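Local coordinates for protein transcriptional repressor PagR (Bacillus anthracis, PDB 2ZKZ) that represses expression of the pagA and atxA genes as a dimeric, DNA-binding transcription factor of the ArsR family with a winged helix-turn-helix fold, at residues D17-K22 with R66-K71; L21-M24 with M28-K31; E35-K40 with I91-N96; K71-R74 with I79-S82. All coordinates share one frame; numbering follows the deposited sequence.

Interaction 1. Residues D17-K22 with R66-K71; sequences DAELLK and RGKVLK
Leu20, on helix 14-24, and Lys68, in the loop after helix 55-65, bring the two backbones nearest to each other, with their CA atoms 6.5 Å apart. One partner is regular helix; the other is an irregular turn that leaves helix 55-65 at Arg66 and enters strand 71-75 at Lys71. Gly67 has a positive phi of 94°, and its N bonds back to Leu70 O at 2.9 Å, which closes the turn, with Lys68 and Val69 lying next to the helix.

Two layers make up the contact. In the outer one, Lys68 stretches toward the helix with its chain extended beyond CG, and its NZ forms a salt bridge with Glu19 OE2 at 2.7 Å. The ammonium meets this oxygen on its anti side, 28° out of the carboxylate plane. Glu19 reaches it by a bend at chi2 (59°), which swings the carboxylate round to the lysine. Beneath the charged pair lies a mainly apolar layer, where the CD1 methyl of Leu20 also rests against a backbone carbonyl. That methyl lies 3.2 Å from Lys68 O and 3.9 Å from Val69 CG2, so one branch of the leucine covers both.

The charged pair lies at the outer, more exposed edge of a junction whose inner side, Leu20 and Val69, is buried. Leu20 and Val69 both also rest on Val88 of helix 86-95, and Val69 reaches Val33 of helix 27-39, so the turn leading into the strand is wedged among three helices of the ArsR fold.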
loop_
_atom_site.group_PDB
_atom_site.type_symbol
_atom_site.label_atom_id
_atom_site.label_comp_id
_atom_site.label_asym_id
_atom_site.label_seq_id
_atom_site.Cartn_x
_atom_site.Cartn_y
_atom_site.Cartn_z
ATOM N N ASP A 17 2.591 -0.740 9.069
ATOM C CA ASP A 17 2.346 0.004 7.835
ATOM C C ASP A 17 2.623 -0.854 6.600
ATOM O O ASP A 17 1.854 -0.827 5.637
ATOM C CB ASP A 17 3.197 1.276 7.787
ATOM C CG ASP A 17 2.840 2.255 8.892
ATOM O OD1 ASP A 17 1.652 2.310 9.284
ATOM O OD2 ASP A 17 3.745 2.980 9.355
ATOM N N ALA A 18 3.721 -1.606 6.615
ATOM C CA ALA A 18 4.059 -2.486 5.491
ATOM C C ALA A 18 2.992 -3.569 5.309
ATOM O O ALA A 18 2.585 -3.886 4.185
ATOM C CB ALA A 18 5.428 -3.141 5.721
ATOM N N GLU A 19 2.557 -4.139 6.428
ATOM C CA GLU A 19 1.539 -5.188 6.434
ATOM C C GLU A 19 0.189 -4.641 5.949
ATOM O O GLU A 19 -0.580 -5.355 5.309
ATOM C CB GLU A 19 1.419 -5.778 7.852
ATOM C CG GLU A 19 0.374 -6.884 8.029
ATOM C CD GLU A 19 0.617 -8.086 7.134
ATOM O OE1 GLU A 19 1.737 -8.221 6.601
ATOM O OE2 GLU A 19 -0.312 -8.907 6.969
ATOM N N LEU A 20 -0.092 -3.376 6.246
ATOM C CA LEU A 20 -1.337 -2.740 5.806
ATOM C C LEU A 20 -1.345 -2.639 4.281
ATOM O O LEU A 20 -2.335 -2.952 3.627
ATOM C CB LEU A 20 -1.474 -1.327 6.399
ATOM C CG LEU A 20 -2.802 -0.598 6.151
ATOM C CD1 LEU A 20 -3.921 -1.313 6.925
ATOM C CD2 LEU A 20 -2.704 0.849 6.610
ATOM N N LEU A 21 -0.228 -2.201 3.712
ATOM C CA LEU A 21 -0.145 -2.077 2.263
ATOM C C LEU A 21 -0.219 -3.461 1.622
ATOM O O LEU A 21 -0.882 -3.639 0.608
ATOM C CB LEU A 21 1.155 -1.371 1.861
ATOM C CG LEU A 21 1.388 0.043 2.411
ATOM C CD1 LEU A 21 2.701 0.595 1.829
ATOM C CD2 LEU A 21 0.230 0.958 2.048
ATOM N N LYS A 22 0.451 -4.441 2.221
ATOM C CA LYS A 22 0.435 -5.798 1.685
ATOM C C LYS A 22 -0.988 -6.362 1.635
ATOM O O LYS A 22 -1.389 -6.970 0.645
ATOM C CB LYS A 22 1.319 -6.712 2.532
ATOM C CG LYS A 22 1.390 -8.155 2.026
ATOM C CD LYS A 22 2.090 -9.060 3.036
ATOM C CE LYS A 22 2.118 -10.511 2.572
ATOM N NZ LYS A 22 2.978 -10.661 1.367
ATOM N N ARG A 66 -10.155 -8.289 7.434
ATOM C CA ARG A 66 -10.723 -8.010 8.749
ATOM C C ARG A 66 -9.695 -7.867 9.863
ATOM O O ARG A 66 -8.867 -8.749 10.072
ATOM C CB ARG A 66 -11.732 -9.097 9.155
ATOM C CG ARG A 66 -12.190 -8.924 10.601
ATOM C CD ARG A 66 -13.231 -9.934 11.064
ATOM N NE ARG A 66 -12.750 -11.311 11.029
ATOM C CZ ARG A 66 -12.976 -12.143 10.021
ATOM N NH1 ARG A 66 -13.672 -11.731 8.972
ATOM N NH2 ARG A 66 -12.513 -13.384 10.067
ATOM N N GLY A 67 -9.766 -6.757 10.590
ATOM C CA GLY A 67 -8.849 -6.548 11.695
ATOM C C GLY A 67 -7.604 -5.765 11.340
ATOM O O GLY A 67 -6.914 -5.257 12.219
ATOM N N LYS A 68 -7.306 -5.666 10.050
ATOM C CA LYS A 68 -6.128 -4.936 9.607
ATOM C C LYS A 68 -6.536 -3.765 8.732
ATOM O O LYS A 68 -6.084 -2.644 8.928
ATOM C CB LYS A 68 -5.199 -5.856 8.809
ATOM C CG LYS A 68 -4.552 -6.972 9.617
ATOM C CD LYS A 68 -3.653 -7.833 8.737
ATOM C CE LYS A 68 -2.976 -8.927 9.546
ATOM N NZ LYS A 68 -2.181 -9.831 8.677
ATOM N N VAL A 69 -7.403 -4.039 7.766
ATOM C CA VAL A 69 -7.851 -3.020 6.831
ATOM C C VAL A 69 -9.310 -2.633 7.049
ATOM O O VAL A 69 -9.674 -1.460 6.934
ATOM C CB VAL A 69 -7.684 -3.525 5.379
ATOM C CG1 VAL A 69 -8.195 -2.494 4.395
ATOM C CG2 VAL A 69 -6.225 -3.857 5.117
ATOM N N LEU A 70 -10.130 -3.627 7.376
ATOM C CA LEU A 70 -11.560 -3.425 7.577
ATOM C C LEU A 70 -12.045 -3.793 8.976
ATOM O O LEU A 70 -11.430 -4.602 9.679
ATOM C CB LEU A 70 -12.340 -4.257 6.553
ATOM C CG LEU A 70 -12.759 -3.645 5.210
ATOM C CD1 LEU A 70 -11.833 -2.541 4.793
ATOM C CD2 LEU A 70 -12.819 -4.750 4.168
ATOM N N LYS A 71 -13.165 -3.192 9.362
ATOM C CA LYS A 71 -13.769 -3.458 10.655
ATOM C C LYS A 71 -15.054 -4.261 10.447
ATOM O O LYS A 71 -15.879 -3.915 9.601
ATOM C CB LYS A 71 -14.103 -2.140 11.361
ATOM C CG LYS A 71 -14.576 -2.317 12.795
ATOM C CD LYS A 71 -14.867 -0.981 13.448
ATOM C CE LYS A 71 -14.855 -1.099 14.966
ATOM N NZ LYS A 71 -15.625 -2.288 15.425
#

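Interaction 2. Residues L21-M24 with M28-K31; sequences LKTM and MRLK
Arg29 and Thr23 meet across the corner between helices 14-24 and 27-39 of the winged-helix (ArsR) fold; the predicted DNA-binding helix-turn-helix motif lies elsewhere, at residues 43-62. The backbones come nearest at Met24 and Arg29, whose CA atoms are 5.9 Å apart.

The tightly packed part lies where Leu30 comes up against the end of the first helix: its CG is 3.3 Å from Met24 O. The selenomethionine Met24 bends at chi3 (67°), which brings its CE to within 4.0 Å of Leu30 CD2, the two side chains crossing at about a right angle. Ile91 of helix 86-95 lies against Met24, and Leu95 of that helix against Leu30.

The looser side is marked by Lys22, which is exposed, and by Met28, whose CB points away from the first helix. Leu30 also meets the second subunit, packing on its Leu14.

A polar clasp closes the corner on the side of Thr23, whose hydroxyl is hydrogen-bonded to Glu19 O. Arg29 lies against His61, Lys64 and Met65 of helix 55-65. Extended from CG to NE, it gives an NH1 hydrogen to Thr23 O at 2.9 Å and 171°, with that oxygen practically in the guanidinium plane.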
loop_
_atom_site.group_PDB
_atom_site.type_symbol
_atom_site.label_atom_id
_atom_site.label_comp_id
_atom_site.label_asym_id
_atom_site.label_seq_id
_atom_site.Cartn_x
_atom_site.Cartn_y
_atom_site.Cartn_z
ATOM N N LEU A 21 -0.228 -2.201 3.712
ATOM C CA LEU A 21 -0.145 -2.077 2.263
ATOM C C LEU A 21 -0.219 -3.461 1.622
ATOM O O LEU A 21 -0.882 -3.639 0.608
ATOM C CB LEU A 21 1.155 -1.371 1.861
ATOM C CG LEU A 21 1.388 0.043 2.411
ATOM C CD1 LEU A 21 2.701 0.595 1.829
ATOM C CD2 LEU A 21 0.230 0.958 2.048
ATOM N N LYS A 22 0.451 -4.441 2.221
ATOM C CA LYS A 22 0.435 -5.798 1.685
ATOM C C LYS A 22 -0.988 -6.362 1.635
ATOM O O LYS A 22 -1.389 -6.970 0.645
ATOM C CB LYS A 22 1.319 -6.712 2.532
ATOM C CG LYS A 22 1.390 -8.155 2.026
ATOM C CD LYS A 22 2.090 -9.060 3.036
ATOM C CE LYS A 22 2.118 -10.511 2.572
ATOM N NZ LYS A 22 2.978 -10.661 1.367
ATOM N N THR A 23 -1.752 -6.139 2.703
ATOM C CA THR A 23 -3.119 -6.634 2.786
ATOM C C THR A 23 -4.049 -5.970 1.771
ATOM O O THR A 23 -5.003 -6.591 1.305
ATOM C CB THR A 23 -3.685 -6.453 4.220
ATOM O OG1 THR A 23 -2.787 -7.055 5.160
ATOM C CG2 THR A 23 -5.054 -7.136 4.356
HETATM N N MSE A 24 -3.779 -4.713 1.430
HETATM C CA MSE A 24 -4.591 -3.981 0.448
HETATM C C MSE A 24 -4.090 -4.177 -0.987
HETATM O O MSE A 24 -4.765 -3.785 -1.940
HETATM C CB MSE A 24 -4.558 -2.468 0.732
HETATM C CG MSE A 24 -5.075 -2.011 2.098
HETATM SE SE MSE A 24 -4.822 -0.084 2.338
HETATM C CE MSE A 24 -6.072 0.533 1.003
HETATM N N MSE A 28 -9.157 -6.583 -6.333
HETATM C CA MSE A 28 -10.499 -6.711 -5.777
HETATM C C MSE A 28 -10.584 -6.204 -4.341
HETATM O O MSE A 28 -11.645 -5.764 -3.895
HETATM C CB MSE A 28 -10.971 -8.160 -5.880
HETATM C CG MSE A 28 -11.270 -8.590 -7.320
HETATM SE SE MSE A 28 -12.541 -7.411 -8.224
HETATM C CE MSE A 28 -11.288 -6.326 -9.230
ATOM N N ARG A 29 -9.472 -6.254 -3.612
ATOM C CA ARG A 29 -9.477 -5.740 -2.254
ATOM C C ARG A 29 -9.539 -4.220 -2.308
ATOM O O ARG A 29 -10.200 -3.588 -1.486
ATOM C CB ARG A 29 -8.237 -6.201 -1.484
ATOM C CG ARG A 29 -8.238 -7.698 -1.232
ATOM C CD ARG A 29 -7.101 -8.115 -0.340
ATOM N NE ARG A 29 -7.001 -9.569 -0.262
ATOM C CZ ARG A 29 -6.084 -10.209 0.447
ATOM N NH1 ARG A 29 -5.190 -9.519 1.147
ATOM N NH2 ARG A 29 -6.045 -11.531 0.437
ATOM N N LEU A 30 -8.855 -3.621 -3.277
ATOM C CA LEU A 30 -8.916 -2.169 -3.390
ATOM C C LEU A 30 -10.345 -1.776 -3.781
ATOM O O LEU A 30 -10.849 -0.748 -3.341
ATOM C CB LEU A 30 -7.900 -1.658 -4.420
ATOM C CG LEU A 30 -6.435 -1.761 -3.966
ATOM C CD1 LEU A 30 -5.492 -1.337 -5.098
ATOM C CD2 LEU A 30 -6.224 -0.877 -2.736
ATOM N N LYS A 31 -10.992 -2.599 -4.601
ATOM C CA LYS A 31 -12.370 -2.334 -5.007
ATOM C C LYS A 31 -13.274 -2.348 -3.782
ATOM O O LYS A 31 -14.127 -1.483 -3.621
ATOM C CB LYS A 31 -12.880 -3.399 -5.975
ATOM C CG LYS A 31 -12.495 -3.197 -7.418
ATOM C CD LYS A 31 -13.594 -3.736 -8.337
ATOM C CE LYS A 31 -14.906 -2.989 -8.093
ATOM N NZ LYS A 31 -15.990 -3.374 -9.041
#

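Interaction 3. Residues E35-K40 with I91-N96; sequences ELYKHK and IIKLLN
Tyr37 carries this contact, its ring reaching from helix 27-39 to Ile92, Lys93 and Asn96 in segment 91-96. The base of the ring rests on Ile92, with Tyr37 CG 4.0 Å from Ile92 CG2. Farther out, the phenol end meets the aliphatic part of Lys93, whose CD lies 3.5 Å from Tyr37 CZ; these two side chains cross at about a right angle. Asn96 adds a looser touch, its ND2 4.3 Å from Tyr37 CE2.

Torsions set up both partners. With CG opposite the backbone N (chi1 163°), the tyrosine is directed across to the other helix, while bends at chi2 and chi3 fold Lys93 so that its methylenes meet the phenol.

In the next shell, the backbone of the tyrosine is held at the helix end. Lys40, where the chain leaves the helix with positive phi, turns back to give a hydrogen bond from NZ to Tyr37 O, 2.7 Å long and in the carbonyl plane.

The contact packs the C-terminal helix 86-95 against helix 27-39 of the winged-helix domain, at an open edge where Lys93 and Asn96 are exposed. Ile92 continues the packing inward onto Val33 and Asn34 of helix 27-39. Tyr37 also touches Ile83, just beyond strand 78-82, and on the far side of helix 86-95 Leu94 packs on Leu94 of the second subunit.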
loop_
_atom_site.group_PDB
_atom_site.type_symbol
_atom_site.label_atom_id
_atom_site.label_comp_id
_atom_site.label_asym_id
_atom_site.label_seq_id
_atom_site.Cartn_x
_atom_site.Cartn_y
_atom_site.Cartn_z
ATOM N N GLU A 35 -15.477 0.763 -2.340
ATOM C CA GLU A 35 -16.924 0.656 -2.161
ATOM C C GLU A 35 -17.358 1.019 -0.740
ATOM O O GLU A 35 -18.376 1.688 -0.547
ATOM C CB GLU A 35 -17.399 -0.758 -2.496
ATOM C CG GLU A 35 -17.335 -1.119 -3.968
ATOM C CD GLU A 35 -18.151 -0.187 -4.847
ATOM O OE1 GLU A 35 -19.248 0.240 -4.426
ATOM O OE2 GLU A 35 -17.704 0.106 -5.973
ATOM N N LEU A 36 -16.601 0.565 0.254
ATOM C CA LEU A 36 -16.923 0.873 1.642
ATOM C C LEU A 36 -16.712 2.356 1.908
ATOM O O LEU A 36 -17.379 2.949 2.747
ATOM C CB LEU A 36 -16.060 0.038 2.589
ATOM C CG LEU A 36 -16.497 -1.425 2.665
ATOM C CD1 LEU A 36 -15.478 -2.252 3.451
ATOM C CD2 LEU A 36 -17.875 -1.491 3.317
ATOM N N TYR A 37 -15.775 2.951 1.182
ATOM C CA TYR A 37 -15.497 4.369 1.324
ATOM C C TYR A 37 -16.705 5.152 0.811
ATOM O O TYR A 37 -17.114 6.151 1.405
ATOM C CB TYR A 37 -14.240 4.732 0.523
ATOM C CG TYR A 37 -14.074 6.206 0.258
ATOM C CD1 TYR A 37 -13.911 7.113 1.304
ATOM C CD2 TYR A 37 -14.108 6.700 -1.045
ATOM C CE1 TYR A 37 -13.789 8.475 1.058
ATOM C CE2 TYR A 37 -13.988 8.061 -1.303
ATOM C CZ TYR A 37 -13.830 8.940 -0.248
ATOM O OH TYR A 37 -13.719 10.286 -0.507
ATOM N N LYS A 38 -17.282 4.674 -0.284
ATOM C CA LYS A 38 -18.437 5.319 -0.898
ATOM C C LYS A 38 -19.767 5.027 -0.203
ATOM O O LYS A 38 -20.603 5.919 -0.066
ATOM C CB LYS A 38 -18.537 4.913 -2.372
ATOM C CG LYS A 38 -17.408 5.451 -3.245
ATOM C CD LYS A 38 -17.615 5.096 -4.713
ATOM C CE LYS A 38 -17.578 3.592 -4.938
ATOM N NZ LYS A 38 -17.953 3.221 -6.331
ATOM N N HIS A 39 -19.960 3.786 0.241
ATOM C CA HIS A 39 -21.208 3.392 0.891
ATOM C C HIS A 39 -21.176 3.317 2.417
ATOM O O HIS A 39 -22.214 3.095 3.055
ATOM C CB HIS A 39 -21.674 2.057 0.314
ATOM C CG HIS A 39 -21.884 2.088 -1.165
ATOM N ND1 HIS A 39 -21.090 1.387 -2.048
ATOM C CD2 HIS A 39 -22.794 2.750 -1.919
ATOM C CE1 HIS A 39 -21.504 1.615 -3.282
ATOM N NE2 HIS A 39 -22.535 2.439 -3.232
ATOM N N LYS A 40 -19.986 3.487 2.992
ATOM C CA LYS A 40 -19.781 3.474 4.443
ATOM C C LYS A 40 -20.025 2.153 5.169
ATOM O O LYS A 40 -19.274 1.791 6.073
ATOM C CB LYS A 40 -20.629 4.569 5.102
ATOM C CG LYS A 40 -20.371 5.965 4.543
ATOM C CD LYS A 40 -18.886 6.299 4.560
ATOM C CE LYS A 40 -18.589 7.589 3.808
ATOM N NZ LYS A 40 -17.119 7.792 3.603
ATOM N N ILE A 91 -5.527 6.383 2.167
ATOM C CA ILE A 91 -4.911 5.744 1.015
ATOM C C ILE A 91 -5.880 5.524 -0.129
ATOM O O ILE A 91 -5.541 5.768 -1.288
ATOM C CB ILE A 91 -4.284 4.372 1.382
ATOM C CG1 ILE A 91 -3.109 4.568 2.342
ATOM C CG2 ILE A 91 -3.799 3.667 0.118
ATOM C CD1 ILE A 91 -2.581 3.272 2.941
ATOM N N ILE A 92 -7.089 5.066 0.183
ATOM C CA ILE A 92 -8.047 4.813 -0.875
ATOM C C ILE A 92 -8.437 6.107 -1.582
ATOM O O ILE A 92 -8.677 6.105 -2.785
ATOM C CB ILE A 92 -9.311 4.070 -0.348
ATOM C CG1 ILE A 92 -9.973 3.313 -1.501
ATOM C CG2 ILE A 92 -10.290 5.044 0.277
ATOM C CD1 ILE A 92 -9.081 2.228 -2.112
ATOM N N LYS A 93 -8.492 7.213 -0.846
ATOM C CA LYS A 93 -8.832 8.495 -1.462
ATOM C C LYS A 93 -7.734 8.906 -2.437
ATOM O O LYS A 93 -8.012 9.317 -3.562
ATOM C CB LYS A 93 -8.993 9.587 -0.404
ATOM C CG LYS A 93 -10.167 9.392 0.528
ATOM C CD LYS A 93 -10.932 10.700 0.721
ATOM C CE LYS A 93 -10.036 11.820 1.235
ATOM N NZ LYS A 93 -10.784 13.104 1.381
ATOM N N LEU A 94 -6.485 8.792 -1.993
ATOM C CA LEU A 94 -5.330 9.142 -2.814
ATOM C C LEU A 94 -5.240 8.306 -4.081
ATOM O O LEU A 94 -4.740 8.772 -5.106
ATOM C CB LEU A 94 -4.035 8.954 -2.014
ATOM C CG LEU A 94 -3.538 10.100 -1.131
ATOM C CD1 LEU A 94 -3.023 11.217 -2.020
ATOM C CD2 LEU A 94 -4.653 10.595 -0.215
ATOM N N LEU A 95 -5.715 7.070 -4.011
ATOM C CA LEU A 95 -5.650 6.178 -5.158
ATOM C C LEU A 95 -6.678 6.446 -6.247
ATOM O O LEU A 95 -6.457 6.081 -7.404
ATOM C CB LEU A 95 -5.748 4.723 -4.698
ATOM C CG LEU A 95 -4.542 4.219 -3.900
ATOM C CD1 LEU A 95 -4.759 2.769 -3.490
ATOM C CD2 LEU A 95 -3.280 4.355 -4.750
ATOM N N ASN A 96 -7.794 7.078 -5.899
ATOM C CA ASN A 96 -8.808 7.365 -6.907
ATOM C C ASN A 96 -8.439 8.605 -7.721
ATOM O O ASN A 96 -7.567 9.375 -7.262
ATOM C CB ASN A 96 -10.186 7.564 -6.260
ATOM C CG ASN A 96 -10.261 8.813 -5.396
ATOM O OD1 ASN A 96 -9.782 9.881 -5.778
ATOM N ND2 ASN A 96 -10.885 8.684 -4.228
#

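Interaction 4. Residues K71-R74 with I79-S82; sequences KRNR and IYYS
Tyr80 turns one face of its ring to Asn73 in the beta hairpin that forms the wing of this winged-helix domain. Asn73 CB sits 3.5 Å from the ring centroid, 17° off the normal, a CH-pi contact; the amide plane lies only 18° from that of the ring. A chi1 of 64° sets CG of the tyrosine between its own backbone N and carbonyl carbon, and from there the ring can fold across to the asparagine. Ile79 covers one face of the Arg74 guanidinium, with CG1 3.4 Å above the plane, over its centre. Arg72 and Tyr81 run side by side, pointing the same way.

The strands pair antiparallel. Lys71 with Ser82 and Asn73 with Tyr80 are the hydrogen-bonded pairs; Arg72 with Tyr81 and Arg74 with Ile79 are the non-hydrogen-bonded ones, with side chains on the opposite face of the sheet. The Lys71 N to Ser82 O bond measures 2.9 Å, and the Tyr80 N to Asn73 O bond 2.8 Å. Tyr81 also pairs through its backbone with Leu42 on the other side, while Arg74 NH1 bonds Gly76 O in the turn.

Asn73 adds side-chain bonds to its backbone ones. Tyr80 O accepts from Asn73 N at 2.8 Å and from Asn73 ND2 at 3.3 Å, and the same ND2 reaches Ser82 OG at 2.9 Å.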
loop_
_atom_site.group_PDB
_atom_site.type_symbol
_atom_site.label_atom_id
_atom_site.label_comp_id
_atom_site.label_asym_id
_atom_site.label_seq_id
_atom_site.Cartn_x
_atom_site.Cartn_y
_atom_site.Cartn_z
ATOM N N LYS A 71 -13.165 -3.192 9.362
ATOM C CA LYS A 71 -13.769 -3.458 10.655
ATOM C C LYS A 71 -15.054 -4.261 10.447
ATOM O O LYS A 71 -15.879 -3.915 9.601
ATOM C CB LYS A 71 -14.103 -2.140 11.361
ATOM C CG LYS A 71 -14.576 -2.317 12.795
ATOM C CD LYS A 71 -14.867 -0.981 13.448
ATOM C CE LYS A 71 -14.855 -1.099 14.966
ATOM N NZ LYS A 71 -15.625 -2.288 15.425
ATOM N N ARG A 72 -15.214 -5.343 11.198
ATOM C CA ARG A 72 -16.426 -6.137 11.099
ATOM C C ARG A 72 -17.373 -5.638 12.190
ATOM O O ARG A 72 -16.972 -5.470 13.342
ATOM C CB ARG A 72 -16.131 -7.627 11.293
ATOM C CG ARG A 72 -17.371 -8.498 11.169
ATOM C CD ARG A 72 -17.036 -9.982 11.240
ATOM N NE ARG A 72 -16.371 -10.328 12.491
ATOM C CZ ARG A 72 -15.874 -11.532 12.762
ATOM N NH1 ARG A 72 -15.972 -12.506 11.868
ATOM N NH2 ARG A 72 -15.271 -11.758 13.918
ATOM N N ASN A 73 -18.625 -5.394 11.812
ATOM C CA ASN A 73 -19.638 -4.894 12.737
ATOM C C ASN A 73 -20.866 -5.794 12.743
ATOM O O ASN A 73 -21.213 -6.410 11.733
ATOM C CB ASN A 73 -20.099 -3.494 12.322
ATOM C CG ASN A 73 -18.962 -2.507 12.207
ATOM O OD1 ASN A 73 -18.581 -1.866 13.182
ATOM N ND2 ASN A 73 -18.407 -2.381 11.000
ATOM N N ARG A 74 -21.535 -5.829 13.886
ATOM C CA ARG A 74 -22.736 -6.618 14.060
ATOM C C ARG A 74 -23.883 -5.710 14.518
ATOM O O ARG A 74 -23.701 -4.849 15.372
ATOM C CB ARG A 74 -22.481 -7.703 15.105
ATOM C CG ARG A 74 -23.735 -8.310 15.717
ATOM C CD ARG A 74 -24.428 -9.263 14.782
ATOM N NE ARG A 74 -23.688 -10.507 14.579
ATOM C CZ ARG A 74 -24.134 -11.510 13.828
ATOM N NH1 ARG A 74 -25.310 -11.403 13.222
ATOM N NH2 ARG A 74 -23.409 -12.611 13.667
ATOM N N ILE A 79 -24.266 -8.579 9.771
ATOM C CA ILE A 79 -22.830 -8.403 9.938
ATOM C C ILE A 79 -22.459 -7.517 8.752
ATOM O O ILE A 79 -22.717 -7.887 7.606
ATOM C CB ILE A 79 -22.047 -9.726 9.798
ATOM C CG1 ILE A 79 -22.293 -10.629 11.011
ATOM C CG2 ILE A 79 -20.555 -9.417 9.637
ATOM C CD1 ILE A 79 -21.735 -10.076 12.312
ATOM N N TYR A 80 -21.893 -6.343 9.015
ATOM C CA TYR A 80 -21.497 -5.460 7.926
ATOM C C TYR A 80 -20.089 -4.926 8.158
ATOM O O TYR A 80 -19.605 -4.873 9.287
ATOM C CB TYR A 80 -22.472 -4.283 7.762
ATOM C CG TYR A 80 -22.533 -3.333 8.936
ATOM C CD1 TYR A 80 -23.374 -3.587 10.020
ATOM C CD2 TYR A 80 -21.745 -2.179 8.967
ATOM C CE1 TYR A 80 -23.431 -2.718 11.105
ATOM C CE2 TYR A 80 -21.794 -1.305 10.049
ATOM C CZ TYR A 80 -22.640 -1.581 11.111
ATOM O OH TYR A 80 -22.693 -0.725 12.179
ATOM N N TYR A 81 -19.447 -4.520 7.074
ATOM C CA TYR A 81 -18.092 -4.010 7.143
ATOM C C TYR A 81 -18.007 -2.511 6.971
ATOM O O TYR A 81 -18.866 -1.886 6.355
ATOM C CB TYR A 81 -17.233 -4.714 6.091
ATOM C CG TYR A 81 -17.030 -6.170 6.416
ATOM C CD1 TYR A 81 -15.965 -6.576 7.220
ATOM C CD2 TYR A 81 -17.942 -7.136 5.985
ATOM C CE1 TYR A 81 -15.812 -7.904 7.594
ATOM C CE2 TYR A 81 -17.798 -8.473 6.352
ATOM C CZ TYR A 81 -16.728 -8.846 7.162
ATOM O OH TYR A 81 -16.581 -10.150 7.557
ATOM N N SER A 82 -16.953 -1.938 7.537
ATOM C CA SER A 82 -16.724 -0.512 7.456
ATOM C C SER A 82 -15.230 -0.233 7.544
ATOM O O SER A 82 -14.434 -1.132 7.821
ATOM C CB SER A 82 -17.442 0.197 8.605
ATOM O OG SER A 82 -16.922 -0.223 9.854
#

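Overall arrangement
Followed from the N terminus, helix 14-24 opens both interaction 1 and interaction 2, which share Leu21 and Lys22. Interaction 2 closes almost at once, at the corner into helix 27-39; interaction 1 closes only after helix 55-65, in the loop before the wing. Interaction 3 starts on helix 27-39, inside the loop closed by interaction 1, and ends on helix 86-95, so the two cross. Interaction 4, the hairpin, begins at Lys71 where interaction 1 ends and is nested inside the loop closed by interaction 3. Leu36 touches both Leu70 and Tyr81, linking interaction 3 to its neighbours. Interactions 1, 2 and 3 also touch the second subunit.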